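Local coordinates for protein aldehyde dehydrogenase (Bartonella henselae, PDB 3I44) that probably oxidises aldehydes to carboxylic acids with NAD(P)+ as hydride acceptor, as other members of the aldehyde dehydrogenase family do, at residues Q154-L167 and I485-W497. The protein carries 1 engineered substitution. Sequence-based numbering, arbitrary orientation. Where two conformers were deposited one is given.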
loop_
_atom_site.group_PDB
_atom_site.type_symbol
_atom_site.label_atom_id
_atom_site.label_comp_id
_atom_site.label_asym_id
_atom_site.label_seq_id
_atom_site.Cartn_x
_atom_site.Cartn_y
_atom_site.Cartn_z
ATOM N N GLN A 154 16.424 18.728 14.202
ATOM C CA GLN A 154 16.065 18.057 15.438
ATOM C C GLN A 154 15.448 16.662 15.150
ATOM O O GLN A 154 15.927 15.660 15.607
ATOM C CB GLN A 154 15.076 18.963 16.181
ATOM C CG GLN A 154 14.594 18.401 17.482
ATOM C CD GLN A 154 13.627 19.344 18.201
ATOM O OE1 GLN A 154 14.019 20.461 18.603
ATOM N NE2 GLN A 154 12.363 18.893 18.388
ATOM N N ALA A 155 14.363 16.652 14.392
ATOM C CA ALA A 155 13.634 15.447 14.034
ATOM C C ALA A 155 14.353 14.740 12.873
ATOM O O ALA A 155 15.020 15.371 12.062
ATOM C CB ALA A 155 12.216 15.819 13.637
ATOM N N ILE A 156 14.206 13.426 12.806
ATOM C CA ILE A 156 14.885 12.598 11.839
ATOM C C ILE A 156 13.924 11.505 11.310
ATOM O O ILE A 156 13.012 11.047 12.046
ATOM C CB ILE A 156 16.143 12.005 12.494
ATOM C CG1 ILE A 156 17.250 11.800 11.482
ATOM C CG2 ILE A 156 15.856 10.708 13.257
ATOM C CD1 ILE A 156 18.579 11.343 12.135
ATOM N N LEU A 157 14.123 11.131 10.035
ATOM C CA LEU A 157 13.461 9.991 9.409
ATOM C C LEU A 157 14.417 8.811 9.378
ATOM O O LEU A 157 15.579 8.937 8.980
ATOM C CB LEU A 157 12.969 10.359 8.010
ATOM C CG LEU A 157 12.178 9.315 7.194
ATOM C CD1 LEU A 157 10.751 9.175 7.726
ATOM C CD2 LEU A 157 12.123 9.679 5.702
ATOM N N HIS A 158 13.944 7.663 9.835
ATOM C CA HIS A 158 14.741 6.423 9.879
ATOM C C HIS A 158 14.022 5.403 9.015
ATOM O O HIS A 158 12.783 5.355 8.995
ATOM C CB HIS A 158 14.846 5.832 11.295
ATOM C CG HIS A 158 16.113 6.158 12.024
ATOM N ND1 HIS A 158 16.644 5.329 12.987
ATOM C CD2 HIS A 158 16.933 7.233 11.959
ATOM C CE1 HIS A 158 17.745 5.874 13.476
ATOM N NE2 HIS A 158 17.941 7.031 12.869
ATOM N N TYR A 159 14.786 4.600 8.271
ATOM C CA TYR A 159 14.232 3.487 7.505
ATOM C C TYR A 159 14.654 2.205 8.190
ATOM O O TYR A 159 15.860 2.019 8.488
ATOM C CB TYR A 159 14.735 3.467 6.056
ATOM C CG TYR A 159 14.247 4.617 5.188
ATOM C CD1 TYR A 159 13.083 4.508 4.469
ATOM C CD2 TYR A 159 14.943 5.817 5.132
ATOM C CE1 TYR A 159 12.631 5.541 3.702
ATOM C CE2 TYR A 159 14.508 6.864 4.367
ATOM C CZ TYR A 159 13.349 6.724 3.641
ATOM O OH TYR A 159 12.865 7.769 2.854
ATOM N N ASP A 160 13.692 1.312 8.423
ATOM C CA ASP A 160 13.951 0.001 9.063
ATOM C C ASP A 160 13.516 -1.161 8.144
ATOM O O ASP A 160 12.446 -1.094 7.516
ATOM C CB ASP A 160 13.103 -0.145 10.341
ATOM C CG ASP A 160 13.622 0.669 11.535
ATOM O OD1 ASP A 160 14.844 0.722 11.755
ATOM O OD2 ASP A 160 12.751 1.174 12.290
ATOM N N ALA A 161 14.303 -2.231 8.107
ATOM C CA ALA A 161 13.870 -3.458 7.445
ATOM C C ALA A 161 12.412 -3.796 7.840
ATOM O O ALA A 161 12.102 -3.894 9.024
ATOM C CB ALA A 161 14.795 -4.604 7.818
ATOM N N ILE A 162 11.532 -3.970 6.857
ATOM C CA ILE A 162 10.123 -4.291 7.153
ATOM C C ILE A 162 10.018 -5.616 7.938
ATOM O O ILE A 162 9.129 -5.769 8.789
ATOM C CB ILE A 162 9.219 -4.254 5.882
ATOM C CG1 ILE A 162 7.746 -4.087 6.291
ATOM C CG2 ILE A 162 9.427 -5.496 5.004
ATOM C CD1 ILE A 162 6.741 -3.634 5.139
ATOM N N GLY A 163 10.951 -6.532 7.695
ATOM C CA GLY A 163 10.972 -7.822 8.395
ATOM C C GLY A 163 11.221 -9.006 7.481
ATOM O O GLY A 163 11.999 -8.922 6.534
ATOM N N VAL A 164 10.557 -10.129 7.783
ATOM C CA VAL A 164 10.670 -11.336 7.015
ATOM C C VAL A 164 9.610 -11.237 5.942
ATOM O O VAL A 164 8.481 -10.944 6.238
ATOM C CB VAL A 164 10.476 -12.616 7.872
ATOM C CG1 VAL A 164 10.812 -13.840 7.050
ATOM C CG2 VAL A 164 11.347 -12.608 9.142
ATOM N N VAL A 165 9.982 -11.463 4.683
ATOM C CA VAL A 165 9.096 -11.220 3.562
ATOM C C VAL A 165 8.905 -12.430 2.689
ATOM O O VAL A 165 9.778 -13.311 2.576
ATOM C CB VAL A 165 9.582 -10.007 2.738
ATOM C CG1 VAL A 165 9.751 -8.809 3.697
ATOM C CG2 VAL A 165 10.924 -10.310 2.033
ATOM N N GLY A 166 7.736 -12.448 2.048
ATOM C CA GLY A 166 7.382 -13.462 1.046
ATOM C C GLY A 166 7.468 -12.930 -0.364
ATOM O O GLY A 166 6.929 -11.863 -0.676
ATOM N N LEU A 167 8.151 -13.679 -1.221
ATOM C CA LEU A 167 8.413 -13.291 -2.604
ATOM C C LEU A 167 7.861 -14.346 -3.529
ATOM O O LEU A 167 8.191 -15.512 -3.387
ATOM C CB LEU A 167 9.916 -13.112 -2.845
ATOM C CG LEU A 167 10.707 -12.221 -1.865
ATOM C CD1 LEU A 167 12.160 -12.056 -2.295
ATOM C CD2 LEU A 167 10.015 -10.820 -1.738
ATOM N N ILE A 485 13.913 -0.516 -3.371
ATOM C CA ILE A 485 14.553 -0.659 -2.056
ATOM C C ILE A 485 13.571 -0.240 -0.941
ATOM O O ILE A 485 13.482 -0.919 0.102
ATOM C CB ILE A 485 15.872 0.159 -1.948
ATOM C CG1 ILE A 485 16.944 -0.453 -2.853
ATOM C CG2 ILE A 485 16.390 0.155 -0.512
ATOM C CD1 ILE A 485 18.116 0.452 -3.194
ATOM N N LYS A 486 12.854 0.866 -1.177
ATOM C CA LYS A 486 11.933 1.412 -0.168
ATOM C C LYS A 486 10.678 0.559 0.073
ATOM O O LYS A 486 10.096 0.629 1.159
ATOM C CB LYS A 486 11.509 2.848 -0.477
ATOM C CG LYS A 486 12.627 3.820 -0.183
ATOM C CD LYS A 486 12.388 5.202 -0.751
ATOM C CE LYS A 486 13.428 6.167 -0.230
ATOM N NZ LYS A 486 13.206 7.549 -0.793
ATOM N N GLU A 487 10.235 -0.206 -0.916
ATOM C CA GLU A 487 9.134 -1.126 -0.668
ATOM C C GLU A 487 9.479 -2.137 0.440
ATOM O O GLU A 487 8.578 -2.707 1.040
ATOM C CB GLU A 487 8.735 -1.888 -1.946
ATOM C CG GLU A 487 8.145 -1.052 -3.081
ATOM C CD GLU A 487 7.396 -1.917 -4.113
ATOM O OE1 GLU A 487 7.941 -2.962 -4.554
ATOM O OE2 GLU A 487 6.261 -1.538 -4.466
ATOM N N PHE A 488 10.762 -2.375 0.714
ATOM C CA PHE A 488 11.166 -3.321 1.788
ATOM C C PHE A 488 11.550 -2.644 3.127
ATOM O O PHE A 488 12.132 -3.283 4.039
ATOM C CB PHE A 488 12.258 -4.265 1.275
ATOM C CG PHE A 488 11.744 -5.239 0.233
ATOM C CD1 PHE A 488 11.101 -6.410 0.617
ATOM C CD2 PHE A 488 11.887 -4.968 -1.129
ATOM C CE1 PHE A 488 10.592 -7.288 -0.352
ATOM C CE2 PHE A 488 11.394 -5.844 -2.099
ATOM C CZ PHE A 488 10.747 -6.995 -1.713
ATOM N N LEU A 489 11.206 -1.361 3.238
ATOM C CA LEU A 489 11.514 -0.562 4.446
ATOM C C LEU A 489 10.249 0.031 5.040
ATOM O O LEU A 489 9.368 0.426 4.296
ATOM C CB LEU A 489 12.445 0.612 4.062
ATOM C CG LEU A 489 13.812 0.117 3.568
ATOM C CD1 LEU A 489 14.656 1.219 2.892
ATOM C CD2 LEU A 489 14.547 -0.525 4.737
ATOM N N ASP A 490 10.194 0.112 6.376
ATOM C CA ASP A 490 9.254 0.936 7.088
ATOM C C ASP A 490 9.944 2.251 7.409
ATOM O O ASP A 490 11.179 2.300 7.633
ATOM C CB ASP A 490 8.790 0.292 8.416
ATOM C CG ASP A 490 7.615 -0.686 8.240
ATOM O OD1 ASP A 490 6.717 -0.389 7.444
ATOM O OD2 ASP A 490 7.584 -1.742 8.934
ATOM N N THR A 491 9.152 3.296 7.446
ATOM C CA THR A 491 9.614 4.577 7.909
ATOM C C THR A 491 9.265 4.795 9.386
ATOM O O THR A 491 8.174 4.434 9.859
ATOM C CB THR A 491 9.029 5.721 7.104
ATOM O OG1 THR A 491 7.637 5.520 6.939
ATOM C CG2 THR A 491 9.694 5.817 5.682
ATOM N N LYS A 492 10.182 5.484 10.058
ATOM C CA LYS A 492 10.051 5.840 11.452
ATOM C C LYS A 492 10.453 7.312 11.640
ATOM O O LYS A 492 11.569 7.711 11.284
ATOM C CB LYS A 492 10.946 4.944 12.301
ATOM C CG LYS A 492 10.798 5.154 13.797
ATOM C CD LYS A 492 11.957 4.590 14.568
ATOM C CE LYS A 492 11.863 3.132 14.695
ATOM N NZ LYS A 492 13.126 2.515 15.099
ATOM N N ALA A 493 9.546 8.100 12.202
ATOM C CA ALA A 493 9.752 9.533 12.421
ATOM C C ALA A 493 10.080 9.755 13.903
ATOM O O ALA A 493 9.241 9.464 14.780
ATOM C CB ALA A 493 8.517 10.301 12.027
ATOM N N ILE A 494 11.311 10.194 14.181
ATOM C CA ILE A 494 11.821 10.391 15.534
ATOM C C ILE A 494 11.824 11.925 15.820
ATOM O O ILE A 494 12.383 12.701 15.041
ATOM C CB ILE A 494 13.215 9.730 15.709
ATOM C CG1 ILE A 494 13.168 8.232 15.376
ATOM C CG2 ILE A 494 13.767 9.969 17.137
ATOM C CD1 ILE A 494 14.535 7.573 15.100
ATOM N N SER A 495 11.146 12.353 16.886
ATOM C CA SER A 495 10.908 13.769 17.117
ATOM C C SER A 495 12.145 14.560 17.620
ATOM O O SER A 495 12.182 15.784 17.496
ATOM C CB SER A 495 9.771 13.980 18.120
ATOM O OG SER A 495 10.231 13.560 19.413
ATOM N N TYR A 496 13.113 13.868 18.190
ATOM C CA TYR A 496 14.369 14.491 18.638
ATOM C C TYR A 496 15.474 13.456 18.536
ATOM O O TYR A 496 15.435 12.436 19.243
ATOM C CB TYR A 496 14.286 15.009 20.096
ATOM C CG TYR A 496 15.448 15.929 20.436
ATOM C CD1 TYR A 496 15.277 17.304 20.507
ATOM C CD2 TYR A 496 16.735 15.420 20.608
ATOM C CE1 TYR A 496 16.355 18.166 20.785
ATOM C CE2 TYR A 496 17.826 16.273 20.907
ATOM C CZ TYR A 496 17.633 17.641 20.970
ATOM O OH TYR A 496 18.714 18.477 21.233
ATOM N N TRP A 497 16.447 13.718 17.655
ATOM C CA TRP A 497 17.569 12.812 17.433
ATOM C C TRP A 497 18.841 13.508 17.958
ATOM O O TRP A 497 19.302 14.486 17.340
ATOM C CB TRP A 497 17.703 12.430 15.937
ATOM C CG TRP A 497 18.838 11.458 15.648
ATOM C CD1 TRP A 497 20.070 11.762 15.118
ATOM C CD2 TRP A 497 18.851 10.045 15.898
ATOM N NE1 TRP A 497 20.827 10.630 15.017
ATOM C CE2 TRP A 497 20.115 9.563 15.493
ATOM C CE3 TRP A 497 17.914 9.138 16.414
ATOM C CZ2 TRP A 497 20.465 8.211 15.586
ATOM C CZ3 TRP A 497 18.266 7.795 16.513
ATOM C CH2 TRP A 497 19.530 7.348 16.103
ATOM O OXT TRP A 497 19.371 13.114 19.033
HETATM O O HOH W 1 10.439 17.231 16.520
#
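Ile156 and Ile494 face each other as a hydrogen-bonded pair of two antiparallel strands, 156-161 and 489-494. His158-Lys492 and Asp160-Asp490 repeat the pattern. Ile494 N to Ile156 O is 2.9 Å and nearly straight.

Trp497 is the C-terminal residue. Its N donates to Gln154 O, 2.9 Å, 155° at the hydrogen. Its CB lies 3.7 Å from Ile156 CG2. CG stands anti to the backbone N (chi1 -179°), which lays the indole along the face that carries Ile156 and His158. CG, CD1 and NE1 meet Ile156 CD1, which sits over the five-membered ring as a CH-pi contact, 3.6 Å from its centroid. CE3 nears Ile156 CG2. In one of two His158 conformers, CZ2 approaches NE2, CZ3 and CH2 meet CE1, the rings lie obliquely, and Ile494 CD1 covers one imidazole face.

Lys492 NZ makes a salt bridge to Asp160 OD2, weak as a hydrogen bond at 3.1 Å. Its strongest polar partner is Ala447 of the second subunit.

These sequence-distant strands belong to the oligomerisation region of this family. Ala493 and Ile494 pair with a strand of the second subunit. Trp497 OXT forms salt bridges with Arg440 and Arg444 of that subunit. The Gln154 bond and Ile156 packing thus probably set the C-terminal carboxylate in place for dimer contacts.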